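Ufm1-specific protease (Caenorhabditis elegans, PDB 5EJJ) removes the ubiquitin-like modifier UFM1 from proteins, acting as a thiol protease that cleaves the peptide bond at its C-terminal glycine. Local coordinates at residues S487-M492 against V555-P560; M385-D390 against A397-Q402; P378-H383 against I404-I409. All blocks are in the same frame, centred on the assembly; numbering follows the deposited sequence.

Interaction 1: residues S487-M492 against V555-P560; sequences SGTPVM and VLPQPP
V555 and M492 form an antiparallel hydrogen-bonded pair that joins strands 552-557 and 491-494 in the antiparallel sheet of the C78 cysteine-protease domain, a member of clan CA. V555 N reaches M492 O at 2.9 Å, close to straight (N-H...acceptor angle 165°), and the return bond from M492 N to V555 O is longer, 3.3 Å. V555 CG1 sits between its own backbone N and carbonyl carbon (chi1 42°), a turn that puts this methyl 3.5 Å from both M492 CB and M492 SD. At L556 the contact becomes side by side: CD1 lies alongside the two methyls of V491, 3.8 Å from V491 CG1, and H483 of helix 477-484 packs on both residues. P557 has no amide hydrogen; its CD packs against P490 O at 3.4 Å. Its carbonyl does the bonding, for P557 O accepts T489 OG1 at 2.8 Å, with the hydroxyl tilted 19° from the carbonyl plane. The bent side chain of Q558 folds back over its own strand, NE2 donating to L556 O at 2.7 Å, and S487 OG comes up beside the amide. P559 closes the contact, its CG 3.6 Å from S487 O and pointing at T489 CG2.

Interaction 2: residues M385-D390 against A397-Q402; sequences MQDGID and AYRSFQ
R399 of helix 396-409 reaches out to D387 and Q386 in the loop that leads into that helix, and its guanidinium carries most of the contact. The charged part is a loose salt bridge: R399 NH1 faces D387 OD2 at 3.5 Å, a weak hydrogen bond. D387 OD2 comes in at the edge of the guanidinium, near its plane, but the carboxylate is turned 76° from that plane, so the two groups do not meet as a flat, two-pronged pair. A second carboxylate, that of D391, holds R399 NE in another salt bridge.

The polar surroundings are completed by Q402, one helical turn on. Its NE2 lies 3.6 Å from D387 OD2 and is hydrogen-bonded to P419 O, while its OE1 sits beside R399 NH1, too close in the model for the bond to be read as more than probable. Q386 also touches the arginine through carbon, sliding past it in the opposite direction with its CB 3.5 Å from R399 NH2. The bend at chi2 (-39°) swings the arginine chain off the helix toward the loop.

A leucine in place of R399 would probably leave the carboxylates of D387 and D391 without their positive partner and Q402 OE1 without the neighbouring guanidinium. The side chain of R399 is about 6 Å from that of C396, the inferred catalytic cysteine, so this ion-pair network borders the active site. With D387 and M385 exposed, its outer part is probably softened by solvent; the D387 bond is weak, and R399 draws on D391 as well, so its place does not rest on D387 alone.

Interaction 3: residues P378-H383 against I404-I409; sequences PYNYHH and IWSWFI
S406 and W407 make a buried contact with residues 378-383, where an extended loop runs across the last turns of helix 396-409. This is the central helix of the papain-like (clan CA) protease fold, and the loop follows strand 371-374 on its way to the start of the same helix. The chains come close at Y379 and W407, whose CA atoms are 4.1 Å apart.

One hydrogen bond spans the crossing. N380 N donates to S406 OG at 2.7 Å, nearly straight at 170°. The hydroxyl stands between the backbone N and carbonyl carbon of S406 (chi1 81°), which lets it also bond to T403 O one turn back; it thus ties the loop's amide to the helix backbone. The same serine is covered from further along the loop: H382 points its ring edge at it, NE2 lying 3.6 Å from S406 CB with that carbon near the ring plane. N380 CB adds a contact with S406 OG at 3.7 Å.

On the other flank Y379 CB meets W407 CB at 3.9 Å and lies at the edge of the indole, near its plane. The phenol of Y379 heads away from the helix, and its OH is hydrogen-bonded to H360 ND1. Y381, which turns its back on the helix, bonds through OH to the carbonyl O of D520, probably a catalytic residue. W407 extends its ring with CG anti to the backbone N (chi1 -179°), carrying CD1 to 3.3 Å from P378 O.

Helix 396-409 joins all three contacts. Interaction 3 opens first along the chain and closes on the helix end; interaction 2 is nested within that loop, nearer the helix start, with the two centres about 12 Å apart. Interaction 1 comes later, about 11 Å from interaction 3 and 19 Å from interaction 2, on the sheet against which the helix packs: P557 rests on I404, T489 and P490 on W407, and M492 reaches S400 and A397. Parts of loop 378-390 thus pack on the helix, as do residues of and beside strands 491-494 and 552-557. The inferred nucleophile C396 begins this helix, as in papain-like proteases, and the three contacts are likely to contribute to its placement.

Interaction 1: residues S487-M492 against V555-P560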
loop_
_atom_site.group_PDB
_atom_site.type_symbol
_atom_site.label_atom_id
_atom_site.label_comp_id
_atom_site.label_asym_id
_atom_site.label_seq_id
_atom_site.Cartn_x
_atom_site.Cartn_y
_atom_site.Cartn_z
ATOM N N SER A 487 -6.670 15.593 -7.647
ATOM C CA SER A 487 -7.653 14.539 -7.550
ATOM C C SER A 487 -6.980 13.195 -7.840
ATOM O O SER A 487 -7.359 12.166 -7.284
ATOM C CB SER A 487 -8.819 14.821 -8.507
ATOM O OG SER A 487 -9.410 16.082 -8.217
ATOM N N GLY A 488 -5.970 13.221 -8.704
ATOM C CA GLY A 488 -5.165 12.050 -9.009
ATOM C C GLY A 488 -5.877 10.780 -9.444
ATOM O O GLY A 488 -5.334 9.692 -9.294
ATOM N N THR A 489 -7.082 10.914 -9.988
ATOM C CA THR A 489 -7.859 9.776 -10.495
ATOM C C THR A 489 -7.626 9.513 -11.976
ATOM O O THR A 489 -7.244 10.424 -12.717
ATOM C CB THR A 489 -9.331 10.044 -10.319
ATOM O OG1 THR A 489 -9.615 11.371 -10.800
ATOM C CG2 THR A 489 -9.689 9.958 -8.853
ATOM N N PRO A 490 -7.857 8.270 -12.423
ATOM C CA PRO A 490 -7.655 8.051 -13.857
ATOM C C PRO A 490 -8.705 8.857 -14.616
ATOM O O PRO A 490 -9.803 9.111 -14.101
ATOM C CB PRO A 490 -7.890 6.545 -14.038
ATOM C CG PRO A 490 -7.954 5.969 -12.649
ATOM C CD PRO A 490 -8.409 7.084 -11.756
ATOM N N VAL A 491 -8.354 9.285 -15.822
ATOM C CA VAL A 491 -9.216 10.158 -16.606
ATOM C C VAL A 491 -9.780 9.399 -17.792
ATOM O O VAL A 491 -9.034 8.750 -18.539
ATOM C CB VAL A 491 -8.436 11.398 -17.088
ATOM C CG1 VAL A 491 -9.163 12.103 -18.208
ATOM C CG2 VAL A 491 -8.200 12.339 -15.919
ATOM N N MET A 492 -11.101 9.452 -17.945
ATOM C CA MET A 492 -11.704 8.909 -19.145
ATOM C C MET A 492 -11.790 9.988 -20.213
ATOM O O MET A 492 -12.410 11.050 -20.020
ATOM C CB MET A 492 -13.074 8.300 -18.883
ATOM C CG MET A 492 -13.782 7.839 -20.168
ATOM S SD MET A 492 -14.904 9.044 -20.963
ATOM C CE MET A 492 -15.470 8.040 -22.333
ATOM N N VAL A 555 -13.811 13.185 -18.707
ATOM C CA VAL A 555 -14.406 13.123 -17.371
ATOM C C VAL A 555 -13.323 12.883 -16.315
ATOM O O VAL A 555 -12.450 12.020 -16.478
ATOM C CB VAL A 555 -15.594 12.115 -17.277
ATOM C CG1 VAL A 555 -15.293 10.839 -18.023
ATOM C CG2 VAL A 555 -15.942 11.817 -15.829
ATOM N N LEU A 556 -13.397 13.693 -15.259
ATOM C CA LEU A 556 -12.352 13.864 -14.261
ATOM C C LEU A 556 -12.912 13.612 -12.871
ATOM O O LEU A 556 -13.353 14.559 -12.201
ATOM C CB LEU A 556 -11.840 15.300 -14.310
ATOM C CG LEU A 556 -10.616 15.583 -15.175
ATOM C CD1 LEU A 556 -10.804 15.086 -16.576
ATOM C CD2 LEU A 556 -10.311 17.062 -15.178
ATOM N N PRO A 557 -12.889 12.342 -12.422
ATOM C CA PRO A 557 -13.541 11.957 -11.165
ATOM C C PRO A 557 -12.977 12.668 -9.943
ATOM O O PRO A 557 -11.759 12.811 -9.809
ATOM C CB PRO A 557 -13.290 10.453 -11.102
ATOM C CG PRO A 557 -13.118 10.039 -12.549
ATOM C CD PRO A 557 -12.358 11.173 -13.144
ATOM N N GLN A 558 -13.861 13.139 -9.075
ATOM C CA GLN A 558 -13.427 13.832 -7.864
ATOM C C GLN A 558 -13.672 12.938 -6.656
ATOM O O GLN A 558 -14.786 12.455 -6.441
ATOM C CB GLN A 558 -14.178 15.158 -7.667
ATOM C CG GLN A 558 -14.308 16.039 -8.906
ATOM C CD GLN A 558 -13.015 16.743 -9.279
ATOM O OE1 GLN A 558 -12.621 17.727 -8.646
ATOM N NE2 GLN A 558 -12.353 16.247 -10.318
ATOM N N PRO A 559 -12.632 12.717 -5.851
ATOM C CA PRO A 559 -12.788 11.895 -4.650
ATOM C C PRO A 559 -13.361 12.746 -3.527
ATOM O O PRO A 559 -13.075 13.954 -3.472
ATOM C CB PRO A 559 -11.345 11.491 -4.313
ATOM C CG PRO A 559 -10.492 12.001 -5.462
ATOM C CD PRO A 559 -11.242 13.155 -6.031
ATOM N N PRO A 560 -14.159 12.130 -2.638
ATOM C CA PRO A 560 -14.794 12.842 -1.518
ATOM C C PRO A 560 -13.755 13.400 -0.561
ATOM O O PRO A 560 -12.565 13.226 -0.825
ATOM C CB PRO A 560 -15.673 11.781 -0.853
ATOM C CG PRO A 560 -15.268 10.475 -1.470
ATOM C CD PRO A 560 -14.637 10.746 -2.782
#

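Interaction 2: residues M385-D390 against A397-Q402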
loop_
_atom_site.group_PDB
_atom_site.type_symbol
_atom_site.label_atom_id
_atom_site.label_comp_id
_atom_site.label_asym_id
_atom_site.label_seq_id
_atom_site.Cartn_x
_atom_site.Cartn_y
_atom_site.Cartn_z
ATOM N N MET A 385 -13.395 -8.745 -23.419
ATOM C CA MET A 385 -13.295 -10.199 -23.187
ATOM C C MET A 385 -12.926 -10.599 -21.749
ATOM O O MET A 385 -12.143 -11.530 -21.540
ATOM C CB MET A 385 -12.301 -10.840 -24.171
ATOM C CG MET A 385 -12.316 -10.261 -25.592
ATOM S SD MET A 385 -13.952 -10.061 -26.348
ATOM C CE MET A 385 -13.474 -9.550 -27.996
ATOM N N GLN A 386 -13.498 -9.909 -20.767
ATOM C CA GLN A 386 -13.059 -10.065 -19.386
ATOM C C GLN A 386 -13.994 -10.907 -18.520
ATOM O O GLN A 386 -13.660 -12.040 -18.161
ATOM C CB GLN A 386 -12.809 -8.699 -18.732
ATOM C CG GLN A 386 -11.619 -8.694 -17.775
ATOM C CD GLN A 386 -11.376 -7.343 -17.134
ATOM O OE1 GLN A 386 -10.231 -6.932 -16.955
ATOM N NE2 GLN A 386 -12.453 -6.651 -16.770
ATOM N N ASP A 387 -15.159 -10.363 -18.183
ATOM C CA ASP A 387 -16.074 -11.049 -17.270
ATOM C C ASP A 387 -16.809 -12.198 -17.956
ATOM O O ASP A 387 -17.954 -12.504 -17.609
ATOM C CB ASP A 387 -17.082 -10.065 -16.673
ATOM C CG ASP A 387 -16.439 -8.762 -16.244
ATOM O OD1 ASP A 387 -15.246 -8.799 -15.859
ATOM O OD2 ASP A 387 -17.122 -7.705 -16.302
ATOM N N GLY A 388 -16.143 -12.830 -18.923
ATOM C CA GLY A 388 -16.741 -13.880 -19.729
ATOM C C GLY A 388 -17.651 -13.313 -20.804
ATOM O O GLY A 388 -18.362 -14.055 -21.482
ATOM N N ILE A 389 -17.631 -11.989 -20.947
ATOM C CA ILE A 389 -18.448 -11.296 -21.943
ATOM C C ILE A 389 -17.601 -11.015 -23.185
ATOM O O ILE A 389 -16.412 -11.347 -23.238
ATOM C CB ILE A 389 -19.064 -9.968 -21.391
ATOM C CG1 ILE A 389 -19.411 -10.098 -19.903
ATOM C CG2 ILE A 389 -20.325 -9.571 -22.157
ATOM C CD1 ILE A 389 -20.591 -11.026 -19.598
ATOM N N ASP A 390 -18.230 -10.413 -24.185
ATOM C CA ASP A 390 -17.607 -10.147 -25.465
ATOM C C ASP A 390 -18.149 -8.802 -25.954
ATOM O O ASP A 390 -19.160 -8.752 -26.663
ATOM C CB ASP A 390 -17.942 -11.291 -26.431
ATOM C CG ASP A 390 -17.544 -10.997 -27.860
ATOM O OD1 ASP A 390 -16.334 -11.038 -28.164
ATOM O OD2 ASP A 390 -18.449 -10.746 -28.685
ATOM N N ALA A 397 -16.031 2.073 -23.390
ATOM C CA ALA A 397 -16.190 3.064 -22.343
ATOM C C ALA A 397 -16.615 2.428 -21.034
ATOM O O ALA A 397 -16.359 2.980 -19.972
ATOM C CB ALA A 397 -17.184 4.128 -22.764
ATOM N N TYR A 398 -17.277 1.280 -21.106
ATOM C CA TYR A 398 -17.657 0.554 -19.896
ATOM C C TYR A 398 -16.401 0.171 -19.126
ATOM O O TYR A 398 -16.314 0.325 -17.908
ATOM C CB TYR A 398 -18.399 -0.732 -20.253
ATOM C CG TYR A 398 -19.833 -0.557 -20.662
ATOM C CD1 TYR A 398 -20.209 -0.676 -21.988
ATOM C CD2 TYR A 398 -20.818 -0.299 -19.715
ATOM C CE1 TYR A 398 -21.523 -0.528 -22.364
ATOM C CE2 TYR A 398 -22.132 -0.151 -20.074
ATOM C CZ TYR A 398 -22.480 -0.265 -21.406
ATOM O OH TYR A 398 -23.789 -0.120 -21.789
ATOM N N ARG A 399 -15.437 -0.346 -19.874
ATOM C CA ARG A 399 -14.175 -0.787 -19.323
ATOM C C ARG A 399 -13.451 0.357 -18.618
ATOM O O ARG A 399 -12.952 0.179 -17.502
ATOM C CB ARG A 399 -13.309 -1.401 -20.430
ATOM C CG ARG A 399 -13.968 -2.600 -21.104
ATOM C CD ARG A 399 -14.702 -3.434 -20.064
ATOM N NE ARG A 399 -14.986 -4.797 -20.501
ATOM C CZ ARG A 399 -15.242 -5.802 -19.667
ATOM N NH1 ARG A 399 -15.230 -5.599 -18.354
ATOM N NH2 ARG A 399 -15.488 -7.016 -20.143
ATOM N N SER A 400 -13.406 1.526 -19.258
ATOM C CA SER A 400 -12.786 2.697 -18.644
ATOM C C SER A 400 -13.546 3.105 -17.406
ATOM O O SER A 400 -12.968 3.623 -16.451
ATOM C CB SER A 400 -12.734 3.873 -19.608
ATOM O OG SER A 400 -11.651 3.710 -20.489
ATOM N N PHE A 401 -14.850 2.879 -17.432
ATOM C CA PHE A 401 -15.672 3.165 -16.275
ATOM C C PHE A 401 -15.254 2.238 -15.149
ATOM O O PHE A 401 -15.134 2.652 -13.995
ATOM C CB PHE A 401 -17.142 2.946 -16.595
ATOM C CG PHE A 401 -18.014 2.989 -15.401
ATOM C CD1 PHE A 401 -18.413 4.206 -14.867
ATOM C CD2 PHE A 401 -18.421 1.825 -14.796
ATOM C CE1 PHE A 401 -19.222 4.267 -13.755
ATOM C CE2 PHE A 401 -19.226 1.872 -13.675
ATOM C CZ PHE A 401 -19.628 3.104 -13.151
ATOM N N GLN A 402 -15.035 0.979 -15.506
ATOM C CA GLN A 402 -14.628 -0.043 -14.553
ATOM C C GLN A 402 -13.252 0.256 -13.943
ATOM O O GLN A 402 -13.066 0.170 -12.718
ATOM C CB GLN A 402 -14.678 -1.429 -15.208
ATOM C CG GLN A 402 -16.097 -1.972 -15.364
ATOM C CD GLN A 402 -16.121 -3.353 -15.982
ATOM O OE1 GLN A 402 -15.228 -3.707 -16.753
ATOM N NE2 GLN A 402 -17.139 -4.151 -15.639
#

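Interaction 3: residues P378-H383 against I404-I409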
loop_
_atom_site.group_PDB
_atom_site.type_symbol
_atom_site.label_atom_id
_atom_site.label_comp_id
_atom_site.label_asym_id
_atom_site.label_seq_id
_atom_site.Cartn_x
_atom_site.Cartn_y
_atom_site.Cartn_z
ATOM N N PRO A 378 -3.403 3.405 -6.636
ATOM C CA PRO A 378 -3.524 2.193 -7.473
ATOM C C PRO A 378 -4.918 2.005 -8.133
ATOM O O PRO A 378 -5.896 2.597 -7.678
ATOM C CB PRO A 378 -3.283 1.065 -6.463
ATOM C CG PRO A 378 -3.919 1.584 -5.238
ATOM C CD PRO A 378 -3.589 3.086 -5.209
ATOM N N TYR A 379 -4.987 1.163 -9.164
ATOM C CA TYR A 379 -6.215 0.881 -9.915
ATOM C C TYR A 379 -6.028 -0.493 -10.567
ATOM O O TYR A 379 -4.919 -1.023 -10.561
ATOM C CB TYR A 379 -6.410 1.932 -11.020
ATOM C CG TYR A 379 -5.220 1.970 -11.946
ATOM C CD1 TYR A 379 -5.161 1.157 -13.065
ATOM C CD2 TYR A 379 -4.125 2.767 -11.656
ATOM C CE1 TYR A 379 -4.061 1.154 -13.881
ATOM C CE2 TYR A 379 -3.011 2.777 -12.471
ATOM C CZ TYR A 379 -2.978 1.965 -13.585
ATOM O OH TYR A 379 -1.863 1.968 -14.400
ATOM N N ASN A 380 -7.085 -1.057 -11.153
ATOM C CA ASN A 380 -6.942 -2.259 -11.993
ATOM C C ASN A 380 -7.147 -1.972 -13.479
ATOM O O ASN A 380 -7.686 -0.935 -13.855
ATOM C CB ASN A 380 -7.897 -3.382 -11.574
ATOM C CG ASN A 380 -7.468 -4.076 -10.298
ATOM O OD1 ASN A 380 -6.287 -4.401 -10.117
ATOM N ND2 ASN A 380 -8.429 -4.304 -9.394
ATOM N N TYR A 381 -6.725 -2.911 -14.318
ATOM C CA TYR A 381 -6.853 -2.779 -15.763
ATOM C C TYR A 381 -8.010 -3.631 -16.262
ATOM O O TYR A 381 -7.886 -4.849 -16.350
ATOM C CB TYR A 381 -5.561 -3.240 -16.432
ATOM C CG TYR A 381 -5.527 -3.091 -17.937
ATOM C CD1 TYR A 381 -6.424 -2.260 -18.599
ATOM C CD2 TYR A 381 -4.595 -3.788 -18.697
ATOM C CE1 TYR A 381 -6.399 -2.131 -19.970
ATOM C CE2 TYR A 381 -4.557 -3.661 -20.064
ATOM C CZ TYR A 381 -5.461 -2.833 -20.699
ATOM O OH TYR A 381 -5.425 -2.705 -22.071
ATOM N N HIS A 382 -9.132 -2.992 -16.588
ATOM C CA HIS A 382 -10.249 -3.686 -17.223
ATOM C C HIS A 382 -10.245 -3.430 -18.728
ATOM O O HIS A 382 -9.768 -2.392 -19.193
ATOM C CB HIS A 382 -11.580 -3.235 -16.636
ATOM C CG HIS A 382 -11.650 -3.337 -15.146
ATOM N ND1 HIS A 382 -12.530 -4.180 -14.499
ATOM C CD2 HIS A 382 -10.963 -2.691 -14.174
ATOM C CE1 HIS A 382 -12.384 -4.047 -13.194
ATOM N NE2 HIS A 382 -11.436 -3.153 -12.969
ATOM N N HIS A 383 -10.800 -4.380 -19.476
ATOM C CA HIS A 383 -10.750 -4.371 -20.938
ATOM C C HIS A 383 -11.808 -5.296 -21.558
ATOM O O HIS A 383 -12.698 -5.800 -20.870
ATOM C CB HIS A 383 -9.362 -4.793 -21.404
ATOM C CG HIS A 383 -8.754 -5.863 -20.550
ATOM N ND1 HIS A 383 -9.414 -7.031 -20.252
ATOM C CD2 HIS A 383 -7.562 -5.924 -19.909
ATOM C CE1 HIS A 383 -8.656 -7.776 -19.461
ATOM N NE2 HIS A 383 -7.523 -7.131 -19.251
ATOM N N ILE A 404 -11.905 3.295 -13.697
ATOM C CA ILE A 404 -12.154 4.382 -12.754
ATOM C C ILE A 404 -12.783 3.861 -11.467
ATOM O O ILE A 404 -12.531 4.384 -10.381
ATOM C CB ILE A 404 -13.045 5.485 -13.375
ATOM C CG1 ILE A 404 -12.338 6.115 -14.570
ATOM C CG2 ILE A 404 -13.380 6.582 -12.368
ATOM C CD1 ILE A 404 -13.187 7.092 -15.293
ATOM N N TRP A 405 -13.585 2.811 -11.576
ATOM C CA TRP A 405 -14.261 2.296 -10.392
ATOM C C TRP A 405 -13.244 1.623 -9.501
ATOM O O TRP A 405 -13.160 1.916 -8.305
ATOM C CB TRP A 405 -15.379 1.312 -10.748
ATOM C CG TRP A 405 -16.240 0.942 -9.563
ATOM C CD1 TRP A 405 -15.900 0.115 -8.539
ATOM C CD2 TRP A 405 -17.573 1.396 -9.284
ATOM N NE1 TRP A 405 -16.933 0.021 -7.641
ATOM C CE2 TRP A 405 -17.972 0.800 -8.075
ATOM C CE3 TRP A 405 -18.470 2.238 -9.946
ATOM C CZ2 TRP A 405 -19.226 1.018 -7.508
ATOM C CZ3 TRP A 405 -19.720 2.451 -9.381
ATOM C CH2 TRP A 405 -20.085 1.839 -8.177
ATOM N N SER A 406 -12.463 0.729 -10.097
ATOM C CA SER A 406 -11.476 -0.025 -9.349
ATOM C C SER A 406 -10.552 0.910 -8.571
ATOM O O SER A 406 -10.142 0.599 -7.451
ATOM C CB SER A 406 -10.679 -0.934 -10.277
ATOM O OG SER A 406 -9.647 -0.220 -10.929
ATOM N N TRP A 407 -10.244 2.067 -9.144
ATOM C CA TRP A 407 -9.408 3.025 -8.433
ATOM C C TRP A 407 -10.083 3.448 -7.145
ATOM O O TRP A 407 -9.418 3.649 -6.140
ATOM C CB TRP A 407 -9.089 4.245 -9.290
ATOM C CG TRP A 407 -8.205 5.266 -8.648
ATOM C CD1 TRP A 407 -6.896 5.479 -8.916
ATOM C CD2 TRP A 407 -8.573 6.239 -7.655
ATOM N NE1 TRP A 407 -6.412 6.514 -8.147
ATOM C CE2 TRP A 407 -7.425 6.993 -7.362
ATOM C CE3 TRP A 407 -9.757 6.541 -6.979
ATOM C CZ2 TRP A 407 -7.427 8.025 -6.432
ATOM C CZ3 TRP A 407 -9.747 7.575 -6.043
ATOM C CH2 TRP A 407 -8.596 8.301 -5.786
ATOM N N PHE A 408 -11.404 3.575 -7.160
ATOM C CA PHE A 408 -12.114 4.008 -5.955
ATOM C C PHE A 408 -12.179 2.956 -4.820
ATOM O O PHE A 408 -12.284 3.320 -3.635
ATOM C CB PHE A 408 -13.495 4.593 -6.296
ATOM C CG PHE A 408 -13.445 6.039 -6.721
ATOM C CD1 PHE A 408 -13.349 6.379 -8.065
ATOM C CD2 PHE A 408 -13.470 7.059 -5.770
ATOM C CE1 PHE A 408 -13.285 7.710 -8.450
ATOM C CE2 PHE A 408 -13.402 8.398 -6.147
ATOM C CZ PHE A 408 -13.305 8.723 -7.487
ATOM N N ILE A 409 -12.107 1.670 -5.153
ATOM C CA ILE A 409 -12.002 0.705 -4.073
ATOM C C ILE A 409 -10.556 0.581 -3.608
ATOM O O ILE A 409 -10.258 0.761 -2.418
ATOM C CB ILE A 409 -12.675 -0.654 -4.369
ATOM C CG1 ILE A 409 -12.245 -1.222 -5.709
ATOM C CG2 ILE A 409 -14.198 -0.496 -4.400
ATOM C CD1 ILE A 409 -13.354 -2.085 -6.354
#